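Local coordinates for 3-chlorocatechol 1,2-dioxygenase (Rhodococcus opacus, PDB 2BOY), which probably cleaves the aromatic ring of chlorinated catechols between their two hydroxyl-bearing carbons, using a ferric iron and molecular oxygen, at residues Phe54-Ile59 with Ser72-Pro77; Leu192-Ala197 with Leu204-Tyr209; Gly183-Arg188 with Gly213-Ser218. All blocks are in the same frame, centred on the assembly; numbering follows the deposited sequence.

Interaction 1 (Phe54-Ile59 with Ser72-Pro77); sequences FFEHAI and SSIQGP. With BHO (benzhydroxamic acid), chain J.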
loop_
_atom_site.group_PDB
_atom_site.type_symbol
_atom_site.label_atom_id
_atom_site.label_comp_id
_atom_site.label_asym_id
_atom_site.label_seq_id
_atom_site.Cartn_x
_atom_site.Cartn_y
_atom_site.Cartn_z
ATOM N N PHE A 54 6.510 1.184 9.447
ATOM C CA PHE A 54 7.184 2.123 8.554
ATOM C C PHE A 54 6.713 3.564 8.597
ATOM O O PHE A 54 7.471 4.478 8.232
ATOM C CB PHE A 54 7.096 1.589 7.111
ATOM C CG PHE A 54 7.956 0.368 6.893
ATOM C CD1 PHE A 54 9.331 0.488 6.916
ATOM C CD2 PHE A 54 7.389 -0.885 6.717
ATOM C CE1 PHE A 54 10.141 -0.648 6.714
ATOM C CE2 PHE A 54 8.183 -2.011 6.549
ATOM C CZ PHE A 54 9.552 -1.873 6.529
ATOM N N PHE A 55 5.469 3.766 9.010
ATOM C CA PHE A 55 4.849 5.096 8.905
ATOM C C PHE A 55 4.347 5.691 10.198
ATOM O O PHE A 55 4.292 6.920 10.296
ATOM C CB PHE A 55 3.721 5.103 7.885
ATOM C CG PHE A 55 4.150 4.631 6.553
ATOM C CD1 PHE A 55 3.730 3.402 6.088
ATOM C CD2 PHE A 55 5.038 5.391 5.778
ATOM C CE1 PHE A 55 4.181 2.921 4.834
ATOM C CE2 PHE A 55 5.491 4.913 4.536
ATOM C CZ PHE A 55 5.065 3.681 4.070
ATOM N N GLU A 56 3.929 4.882 11.181
ATOM C CA GLU A 56 3.353 5.506 12.390
ATOM C C GLU A 56 4.313 6.493 13.092
ATOM O O GLU A 56 3.862 7.525 13.604
ATOM C CB GLU A 56 2.751 4.485 13.383
ATOM C CG GLU A 56 1.849 5.106 14.459
ATOM C CD GLU A 56 1.503 4.205 15.635
ATOM O OE1 GLU A 56 0.929 4.745 16.621
ATOM O OE2 GLU A 56 1.820 2.994 15.626
ATOM N N HIS A 57 5.619 6.175 13.156
ATOM C CA HIS A 57 6.570 7.128 13.756
ATOM C C HIS A 57 6.441 8.553 13.176
ATOM O O HIS A 57 6.529 9.554 13.920
ATOM C CB HIS A 57 8.031 6.640 13.675
ATOM C CG HIS A 57 8.612 6.680 12.295
ATOM N ND1 HIS A 57 9.325 7.770 11.820
ATOM C CD2 HIS A 57 8.572 5.780 11.280
ATOM C CE1 HIS A 57 9.707 7.528 10.575
ATOM N NE2 HIS A 57 9.264 6.327 10.226
ATOM N N ALA A 58 6.260 8.642 11.856
ATOM C CA ALA A 58 6.124 9.955 11.195
ATOM C C ALA A 58 4.821 10.630 11.613
ATOM O O ALA A 58 4.771 11.839 11.846
ATOM C CB ALA A 58 6.171 9.815 9.657
ATOM N N ILE A 59 3.754 9.854 11.652
ATOM C CA ILE A 59 2.441 10.386 12.061
ATOM C C ILE A 59 2.534 10.860 13.532
ATOM O O ILE A 59 2.075 11.978 13.917
ATOM C CB ILE A 59 1.358 9.294 11.884
ATOM C CG1 ILE A 59 1.143 8.963 10.381
ATOM C CG2 ILE A 59 0.059 9.688 12.654
ATOM C CD1 ILE A 59 0.297 10.032 9.585
ATOM N N SER A 72 6.047 11.255 24.119
ATOM C CA SER A 72 5.071 10.257 23.656
ATOM C C SER A 72 5.756 9.366 22.637
ATOM O O SER A 72 6.845 9.708 22.174
ATOM C CB SER A 72 3.884 10.952 22.967
ATOM O OG SER A 72 4.395 11.846 21.994
ATOM N N SER A 73 5.090 8.270 22.239
ATOM C CA SER A 73 5.612 7.431 21.154
ATOM C C SER A 73 4.507 6.694 20.410
ATOM O O SER A 73 3.322 6.843 20.755
ATOM C CB SER A 73 6.672 6.455 21.665
ATOM O OG SER A 73 7.367 5.896 20.543
ATOM N N ILE A 74 4.866 5.904 19.393
ATOM C CA ILE A 74 3.836 5.165 18.650
ATOM C C ILE A 74 3.119 4.195 19.563
ATOM O O ILE A 74 3.689 3.723 20.556
ATOM C CB ILE A 74 4.383 4.426 17.404
ATOM C CG1 ILE A 74 5.313 3.260 17.823
ATOM C CG2 ILE A 74 5.148 5.398 16.439
ATOM C CD1 ILE A 74 5.733 2.383 16.640
ATOM N N GLN A 75 1.880 3.866 19.212
ATOM C CA GLN A 75 1.174 2.787 19.903
ATOM C C GLN A 75 1.635 1.397 19.397
ATOM O O GLN A 75 1.728 0.431 20.168
ATOM C CB GLN A 75 -0.331 2.908 19.638
ATOM C CG GLN A 75 -1.145 1.861 20.432
ATOM C CD GLN A 75 -2.626 2.027 20.304
ATOM O OE1 GLN A 75 -3.327 1.085 19.894
ATOM N NE2 GLN A 75 -3.128 3.210 20.624
ATOM N N GLY A 76 1.859 1.288 18.091
ATOM C CA GLY A 76 2.090 -0.018 17.471
ATOM C C GLY A 76 0.776 -0.816 17.384
ATOM O O GLY A 76 -0.308 -0.341 17.806
ATOM N N PRO A 77 0.833 -2.012 16.808
ATOM C CA PRO A 77 -0.384 -2.762 16.459
ATOM C C PRO A 77 -0.822 -3.827 17.449
ATOM O O PRO A 77 -1.790 -4.555 17.149
ATOM C CB PRO A 77 0.026 -3.452 15.128
ATOM C CG PRO A 77 1.463 -3.823 15.395
ATOM C CD PRO A 77 2.049 -2.641 16.235
HETATM C C1 BHO J . 5.444 -2.615 17.466
HETATM C C2 BHO J . 5.510 -1.361 16.689
HETATM C C3 BHO J . 5.516 -1.437 15.295
HETATM C C4 BHO J . 5.482 -2.697 14.677
HETATM C C5 BHO J . 5.430 -3.865 15.419
HETATM C C6 BHO J . 5.424 -3.837 16.814
HETATM C C BHO J . 5.436 -2.528 18.960
HETATM O O1 BHO J . 5.968 -1.582 19.443
HETATM N N BHO J . 4.939 -3.421 19.791
HETATM O O2 BHO J . 3.812 -3.930 19.685
#
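The carboxylate of E56 reaches across to the backbone of the loop 72-77 and takes two consecutive amides, one on each oxygen. Q75 N meets E56 OE1 at 2.9 Å from the syn side, well out of the carboxylate plane, while G76 N uses the syn lone pair of E56 OE2 at 3.0 Å. With CG anti to the backbone N (chi1 -165°) and the rest of the chain extended, the acid group is carried straight off the first turn of helix 56-64. Here the packing is closest: I74 CB lies against E56 CD at 3.4 Å, and I74 CG2 touches H57 N. The helix belongs to the N-terminal helical part of this intradiol dioxygenase, whereas the loop lines the pocket of the bound benzhydroxamic acid, probably that of the substrate, with I74 CD1, G76 CA and P77 CD beside its ring. E56 OE1 is also hydrogen-bonded to Y28 of the second subunit. A leucine in place of E56 would probably leave the amides of Q75 and G76 without their acceptors and let this wall shift. The contact is looser at its partly exposed margin, where Q75 and H57 lead their ends away from it.

Interaction 2 (Leu192-Ala197 with Leu204-Tyr209); sequences LHWIIA and LTTQLY. With FE (Fe (III) ion), chain I; BHO (benzhydroxamic acid), chain J.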
loop_
_atom_site.group_PDB
_atom_site.type_symbol
_atom_site.label_atom_id
_atom_site.label_comp_id
_atom_site.label_asym_id
_atom_site.label_seq_id
_atom_site.Cartn_x
_atom_site.Cartn_y
_atom_site.Cartn_z
ATOM N N LEU A 192 8.482 -1.211 27.128
ATOM C CA LEU A 192 7.231 -1.302 27.835
ATOM C C LEU A 192 6.330 -0.277 27.162
ATOM O O LEU A 192 6.779 0.870 26.978
ATOM C CB LEU A 192 7.417 -0.900 29.297
ATOM C CG LEU A 192 8.517 -1.670 30.041
ATOM C CD1 LEU A 192 8.550 -1.182 31.486
ATOM C CD2 LEU A 192 8.111 -3.172 29.976
ATOM N N HIS A 193 5.108 -0.696 26.804
ATOM C CA HIS A 193 4.071 0.194 26.160
ATOM C C HIS A 193 3.160 0.760 27.241
ATOM O O HIS A 193 2.796 0.027 28.151
ATOM C CB HIS A 193 3.156 -0.627 25.268
ATOM C CG HIS A 193 3.765 -1.047 23.957
ATOM N ND1 HIS A 193 3.774 -0.213 22.864
ATOM C CD2 HIS A 193 4.330 -2.218 23.547
ATOM C CE1 HIS A 193 4.354 -0.830 21.845
ATOM N NE2 HIS A 193 4.714 -2.043 22.241
ATOM N N TRP A 194 2.673 2.013 27.107
ATOM C CA TRP A 194 1.803 2.584 28.124
ATOM C C TRP A 194 0.749 3.454 27.444
ATOM O O TRP A 194 1.073 4.180 26.505
ATOM C CB TRP A 194 2.584 3.522 29.039
ATOM C CG TRP A 194 3.754 2.897 29.733
ATOM C CD1 TRP A 194 5.012 2.723 29.227
ATOM C CD2 TRP A 194 3.779 2.376 31.066
ATOM N NE1 TRP A 194 5.801 2.095 30.163
ATOM C CE2 TRP A 194 5.075 1.891 31.303
ATOM C CE3 TRP A 194 2.819 2.255 32.091
ATOM C CZ2 TRP A 194 5.450 1.324 32.518
ATOM C CZ3 TRP A 194 3.197 1.676 33.306
ATOM C CH2 TRP A 194 4.493 1.222 33.500
ATOM N N ILE A 195 -0.492 3.311 27.889
ATOM C CA ILE A 195 -1.549 4.310 27.593
ATOM C C ILE A 195 -1.999 4.807 28.945
ATOM O O ILE A 195 -2.391 4.005 29.805
ATOM C CB ILE A 195 -2.704 3.705 26.767
ATOM C CG1 ILE A 195 -2.223 3.414 25.329
ATOM C CG2 ILE A 195 -3.949 4.695 26.710
ATOM C CD1 ILE A 195 -3.193 2.519 24.518
ATOM N N ILE A 196 -1.940 6.123 29.145
ATOM C CA ILE A 196 -2.090 6.725 30.454
ATOM C C ILE A 196 -3.180 7.785 30.347
ATOM O O ILE A 196 -3.130 8.630 29.440
ATOM C CB ILE A 196 -0.751 7.371 30.856
ATOM C CG1 ILE A 196 0.363 6.282 30.825
ATOM C CG2 ILE A 196 -0.834 8.028 32.279
ATOM C CD1 ILE A 196 1.768 6.887 30.812
ATOM N N ALA A 197 -4.139 7.732 31.256
ATOM C CA ALA A 197 -5.330 8.567 31.108
ATOM C C ALA A 197 -5.878 9.036 32.466
ATOM O O ALA A 197 -5.815 8.316 33.462
ATOM C CB ALA A 197 -6.407 7.760 30.380
ATOM N N LEU A 204 -1.765 10.054 27.323
ATOM C CA LEU A 204 -0.435 9.960 26.807
ATOM C C LEU A 204 -0.242 8.508 26.368
ATOM O O LEU A 204 -0.483 7.609 27.147
ATOM C CB LEU A 204 0.588 10.312 27.904
ATOM C CG LEU A 204 2.060 9.949 27.660
ATOM C CD1 LEU A 204 2.583 10.619 26.395
ATOM C CD2 LEU A 204 2.923 10.306 28.891
ATOM N N THR A 205 0.145 8.306 25.125
ATOM C CA THR A 205 0.664 7.009 24.654
ATOM C C THR A 205 2.150 7.060 24.489
ATOM O O THR A 205 2.678 7.914 23.774
ATOM C CB THR A 205 -0.002 6.668 23.327
ATOM O OG1 THR A 205 -1.404 6.458 23.569
ATOM C CG2 THR A 205 0.524 5.255 22.779
ATOM N N THR A 206 2.863 6.088 25.074
ATOM C CA THR A 206 4.303 6.164 24.988
ATOM C C THR A 206 4.930 4.770 25.180
ATOM O O THR A 206 4.217 3.782 25.365
ATOM C CB THR A 206 4.834 7.233 26.013
ATOM O OG1 THR A 206 6.211 7.548 25.752
ATOM C CG2 THR A 206 4.777 6.763 27.489
ATOM N N GLN A 207 6.248 4.723 25.104
ATOM C CA GLN A 207 7.004 3.464 25.254
ATOM C C GLN A 207 8.235 3.804 26.040
ATOM O O GLN A 207 8.784 4.893 25.872
ATOM C CB GLN A 207 7.494 2.994 23.896
ATOM C CG GLN A 207 6.373 2.508 22.994
ATOM C CD GLN A 207 6.862 1.719 21.813
ATOM O OE1 GLN A 207 7.857 0.986 21.901
ATOM N NE2 GLN A 207 6.150 1.842 20.708
ATOM N N LEU A 208 8.736 2.860 26.836
ATOM C CA LEU A 208 10.011 3.124 27.523
ATOM C C LEU A 208 10.974 1.999 27.158
ATOM O O LEU A 208 10.564 0.865 27.114
ATOM C CB LEU A 208 9.796 3.184 29.048
ATOM C CG LEU A 208 8.860 4.342 29.464
ATOM C CD1 LEU A 208 8.461 4.265 30.935
ATOM C CD2 LEU A 208 9.498 5.708 29.138
ATOM N N TYR A 209 12.216 2.350 26.877
ATOM C CA TYR A 209 13.255 1.447 26.382
ATOM C C TYR A 209 14.348 1.349 27.442
ATOM O O TYR A 209 14.302 2.057 28.432
ATOM C CB TYR A 209 13.854 2.040 25.122
ATOM C CG TYR A 209 12.828 2.330 24.046
ATOM C CD1 TYR A 209 12.266 3.595 23.920
ATOM C CD2 TYR A 209 12.434 1.324 23.151
ATOM C CE1 TYR A 209 11.310 3.854 22.948
ATOM C CE2 TYR A 209 11.474 1.574 22.171
ATOM C CZ TYR A 209 10.927 2.841 22.080
ATOM O OH TYR A 209 9.996 3.110 21.101
HETATM FE FE FE I . 5.891 -3.559 21.207
HETATM C C1 BHO J . 5.444 -2.615 17.466
HETATM C C2 BHO J . 5.510 -1.361 16.689
HETATM C C3 BHO J . 5.516 -1.437 15.295
HETATM C C4 BHO J . 5.482 -2.697 14.677
HETATM C C5 BHO J . 5.430 -3.865 15.419
HETATM C C6 BHO J . 5.424 -3.837 16.814
HETATM C C BHO J . 5.436 -2.528 18.960
HETATM O O1 BHO J . 5.968 -1.582 19.443
HETATM N N BHO J . 4.939 -3.421 19.791
HETATM O O2 BHO J . 3.812 -3.930 19.685
HETATM O O HOH W 1 2.857 2.466 23.032
#
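L192 pairs with L208 through two backbone bonds, L192 N to L208 O at 2.9 Å and L208 N to L192 O at 2.8 Å, opening an antiparallel ladder in the hairpin of strands 187-197 and 204-210. H193 follows as a non-hydrogen-bonded pair with Q207. Its CG lies anti to the carbonyl carbon (chi1 -75°), swinging the ring alongside Q207 to the iron; ring and amide planes are 45° apart, and H193 CE1 comes within 3.4 Å of Q207 NE2. W194, paired with T206 by two hydrogen bonds, occupies the other face, where L208 CD1 approaches W194 NE1 at 3.5 Å, the two side chains at about a right angle. I195 returns to the H193 face and lays CG1 beside T205 OG1. I196 closes the ladder with L204, I196 CD1 and L204 CD2 being 4.1 Å apart. Y133 and H191 complete the protein's share of the metal site, while Q207 is held by R188 and I74 O. Both ring nitrogens of H193 are engaged: NE2 binds the ferric iron at 2.2 Å, and ND1 donates to a water that in turn donates to T206 O, which probably fixes the ring's rotation.

Interaction 3 (Gly183-Arg188 with Gly213-Ser218); sequences GWHAWR and GQWTGS. With BHO (benzhydroxamic acid), chain J.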
loop_
_atom_site.group_PDB
_atom_site.type_symbol
_atom_site.label_atom_id
_atom_site.label_comp_id
_atom_site.label_asym_id
_atom_site.label_seq_id
_atom_site.Cartn_x
_atom_site.Cartn_y
_atom_site.Cartn_z
ATOM N N GLY A 183 17.184 -6.315 2.904
ATOM C CA GLY A 183 18.372 -6.387 3.739
ATOM C C GLY A 183 18.332 -5.566 5.031
ATOM O O GLY A 183 19.384 -5.157 5.527
ATOM N N TRP A 184 17.138 -5.301 5.564
ATOM C CA TRP A 184 16.990 -4.443 6.745
ATOM C C TRP A 184 16.749 -5.278 7.981
ATOM O O TRP A 184 15.996 -6.240 7.932
ATOM C CB TRP A 184 15.792 -3.511 6.555
ATOM C CG TRP A 184 15.928 -2.547 5.405
ATOM C CD1 TRP A 184 17.075 -2.153 4.769
ATOM C CD2 TRP A 184 14.862 -1.853 4.778
ATOM N NE1 TRP A 184 16.779 -1.260 3.770
ATOM C CE2 TRP A 184 15.422 -1.052 3.758
ATOM C CE3 TRP A 184 13.465 -1.854 4.951
ATOM C CZ2 TRP A 184 14.642 -0.257 2.914
ATOM C CZ3 TRP A 184 12.675 -1.053 4.103
ATOM C CH2 TRP A 184 13.271 -0.255 3.110
ATOM N N HIS A 185 17.398 -4.941 9.090
ATOM C CA HIS A 185 17.117 -5.599 10.355
ATOM C C HIS A 185 15.645 -5.431 10.699
ATOM O O HIS A 185 15.066 -4.354 10.452
ATOM C CB HIS A 185 17.933 -4.926 11.458
ATOM C CG HIS A 185 19.388 -5.259 11.400
ATOM N ND1 HIS A 185 20.379 -4.294 11.294
ATOM C CD2 HIS A 185 20.019 -6.455 11.442
ATOM C CE1 HIS A 185 21.563 -4.897 11.304
ATOM N NE2 HIS A 185 21.367 -6.203 11.377
ATOM N N ALA A 186 15.060 -6.486 11.271
ATOM C CA ALA A 186 13.649 -6.474 11.612
ATOM C C ALA A 186 13.394 -6.273 13.106
ATOM O O ALA A 186 12.334 -6.647 13.592
ATOM C CB ALA A 186 13.025 -7.787 11.141
ATOM N N TRP A 187 14.351 -5.699 13.842
ATOM C CA TRP A 187 14.280 -5.698 15.316
ATOM C C TRP A 187 13.768 -4.385 15.897
ATOM O O TRP A 187 14.188 -3.324 15.462
ATOM C CB TRP A 187 15.668 -5.872 15.904
ATOM C CG TRP A 187 16.205 -7.251 15.702
ATOM C CD1 TRP A 187 16.991 -7.707 14.644
ATOM C CD2 TRP A 187 15.996 -8.371 16.559
ATOM N NE1 TRP A 187 17.294 -9.039 14.827
ATOM C CE2 TRP A 187 16.704 -9.475 15.993
ATOM C CE3 TRP A 187 15.289 -8.565 17.766
ATOM C CZ2 TRP A 187 16.701 -10.742 16.586
ATOM C CZ3 TRP A 187 15.306 -9.820 18.359
ATOM C CH2 TRP A 187 15.996 -10.897 17.760
ATOM N N ARG A 188 12.942 -4.503 16.930
ATOM C CA ARG A 188 12.684 -3.408 17.878
ATOM C C ARG A 188 13.506 -3.685 19.165
ATOM O O ARG A 188 13.542 -4.833 19.632
ATOM C CB ARG A 188 11.194 -3.403 18.265
ATOM C CG ARG A 188 10.244 -3.224 17.080
ATOM C CD ARG A 188 9.054 -2.290 17.425
ATOM N NE ARG A 188 9.608 -1.004 17.845
ATOM C CZ ARG A 188 9.181 -0.273 18.863
ATOM N NH1 ARG A 188 8.150 -0.678 19.612
ATOM N NH2 ARG A 188 9.844 0.841 19.153
ATOM N N GLY A 213 20.250 -1.561 26.058
ATOM C CA GLY A 213 19.669 -2.624 25.253
ATOM C C GLY A 213 20.126 -2.592 23.808
ATOM O O GLY A 213 20.461 -1.545 23.265
ATOM N N GLN A 214 20.132 -3.745 23.163
ATOM C CA GLN A 214 20.521 -3.754 21.760
ATOM C C GLN A 214 19.360 -3.154 20.953
ATOM O O GLN A 214 18.222 -3.209 21.388
ATOM C CB GLN A 214 20.880 -5.195 21.306
ATOM C CG GLN A 214 19.826 -6.222 21.598
ATOM C CD GLN A 214 20.357 -7.682 21.684
ATOM O OE1 GLN A 214 21.282 -8.078 20.948
ATOM N NE2 GLN A 214 19.751 -8.475 22.576
ATOM N N TRP A 215 19.672 -2.577 19.807
ATOM C CA TRP A 215 18.681 -2.022 18.866
ATOM C C TRP A 215 18.131 -0.633 19.241
ATOM O O TRP A 215 17.344 -0.096 18.484
ATOM C CB TRP A 215 17.528 -3.023 18.590
ATOM C CG TRP A 215 17.995 -4.434 18.338
ATOM C CD1 TRP A 215 17.776 -5.529 19.126
ATOM C CD2 TRP A 215 18.741 -4.908 17.201
ATOM N NE1 TRP A 215 18.349 -6.645 18.556
ATOM C CE2 TRP A 215 18.952 -6.290 17.380
ATOM C CE3 TRP A 215 19.249 -4.296 16.046
ATOM C CZ2 TRP A 215 19.664 -7.076 16.445
ATOM C CZ3 TRP A 215 19.939 -5.070 15.110
ATOM C CH2 TRP A 215 20.136 -6.447 15.315
ATOM N N THR A 216 18.540 -0.024 20.371
ATOM C CA THR A 216 18.007 1.327 20.663
ATOM C C THR A 216 18.412 2.374 19.624
ATOM O O THR A 216 17.736 3.404 19.480
ATOM C CB THR A 216 18.380 1.839 22.050
ATOM O OG1 THR A 216 19.808 2.046 22.103
ATOM C CG2 THR A 216 18.056 0.776 23.109
ATOM N N GLY A 217 19.526 2.112 18.922
ATOM C CA GLY A 217 19.984 2.958 17.832
ATOM C C GLY A 217 19.582 2.506 16.433
ATOM O O GLY A 217 20.010 3.106 15.466
ATOM N N SER A 218 18.779 1.454 16.318
ATOM C CA SER A 218 18.379 0.969 15.010
ATOM C C SER A 218 17.017 0.267 15.101
ATOM O O SER A 218 16.831 -0.854 14.628
ATOM C CB SER A 218 19.457 0.040 14.413
ATOM O OG SER A 218 20.018 -0.790 15.408
HETATM C C1 BHO J . 5.444 -2.615 17.466
HETATM C C2 BHO J . 5.510 -1.361 16.689
HETATM C C3 BHO J . 5.516 -1.437 15.295
HETATM C C4 BHO J . 5.482 -2.697 14.677
HETATM C C5 BHO J . 5.430 -3.865 15.419
HETATM C C6 BHO J . 5.424 -3.837 16.814
HETATM C C BHO J . 5.436 -2.528 18.960
HETATM O O1 BHO J . 5.968 -1.582 19.443
HETATM N N BHO J . 4.939 -3.421 19.791
HETATM O O2 BHO J . 3.812 -3.930 19.685
HETATM O O HOH W 2 16.265 -3.150 13.655
#
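W215 lays its indole over that of W187 in an offset stack, the two planes only 4° apart and the W187 five-membered ring 4.0 Å from the W215 six-membered ring, centroid to centroid. The closest atoms are W187 CD1 and W215 CZ2, at 3.3 Å. W187 CB adds a CH-pi contact over the W215 five-membered ring, 3.5 Å from its centroid and nearly on the ring normal. The W187 CG lies anti to the carbonyl carbon (chi1 -71°), which turns the indole back over the W215 face that CB already touches. H185 meets the far end of the same indole: W215 CZ3 sits over the centre of the imidazole face, 3.8 Å from H185 CG, in an edge-to-face pair with planes at 59°. A water donates to both W187 O and S218 O, bridging the backbones beside this aromatic cluster. R188 leaves the cluster, its guanidinium edge at O1 of the benzhydroxamic acid, and D219 forms a salt bridge with its NH2. The cluster lies at the surface, where the chain from helix 174-181 enters strand 187-197; W215 comes from the turns between strands 204-210 and 229-236 and also packs on P166 and P189.

All three contacts border the benzhydroxamic acid site, interaction 1 from the N-terminal helical side, interaction 2 from the mixed sheet, and interaction 3 from the start of strand 187-197 and the loop after strand 204-210. Interaction 1 comes first in the chain; interaction 2 is nested within the loop closed by interaction 3, and both use strand 187-197. The centres of interactions 1 and 2 are about 12 Å apart, those of 1 and 3 about 16 Å, and those of 2 and 3 about 20 Å. Probable hydrogen bonds join them: S73 N to T205 O, and R188 NH2 to Y209 OH. The pocket around the iron is thus assembled from distant parts of the sequence.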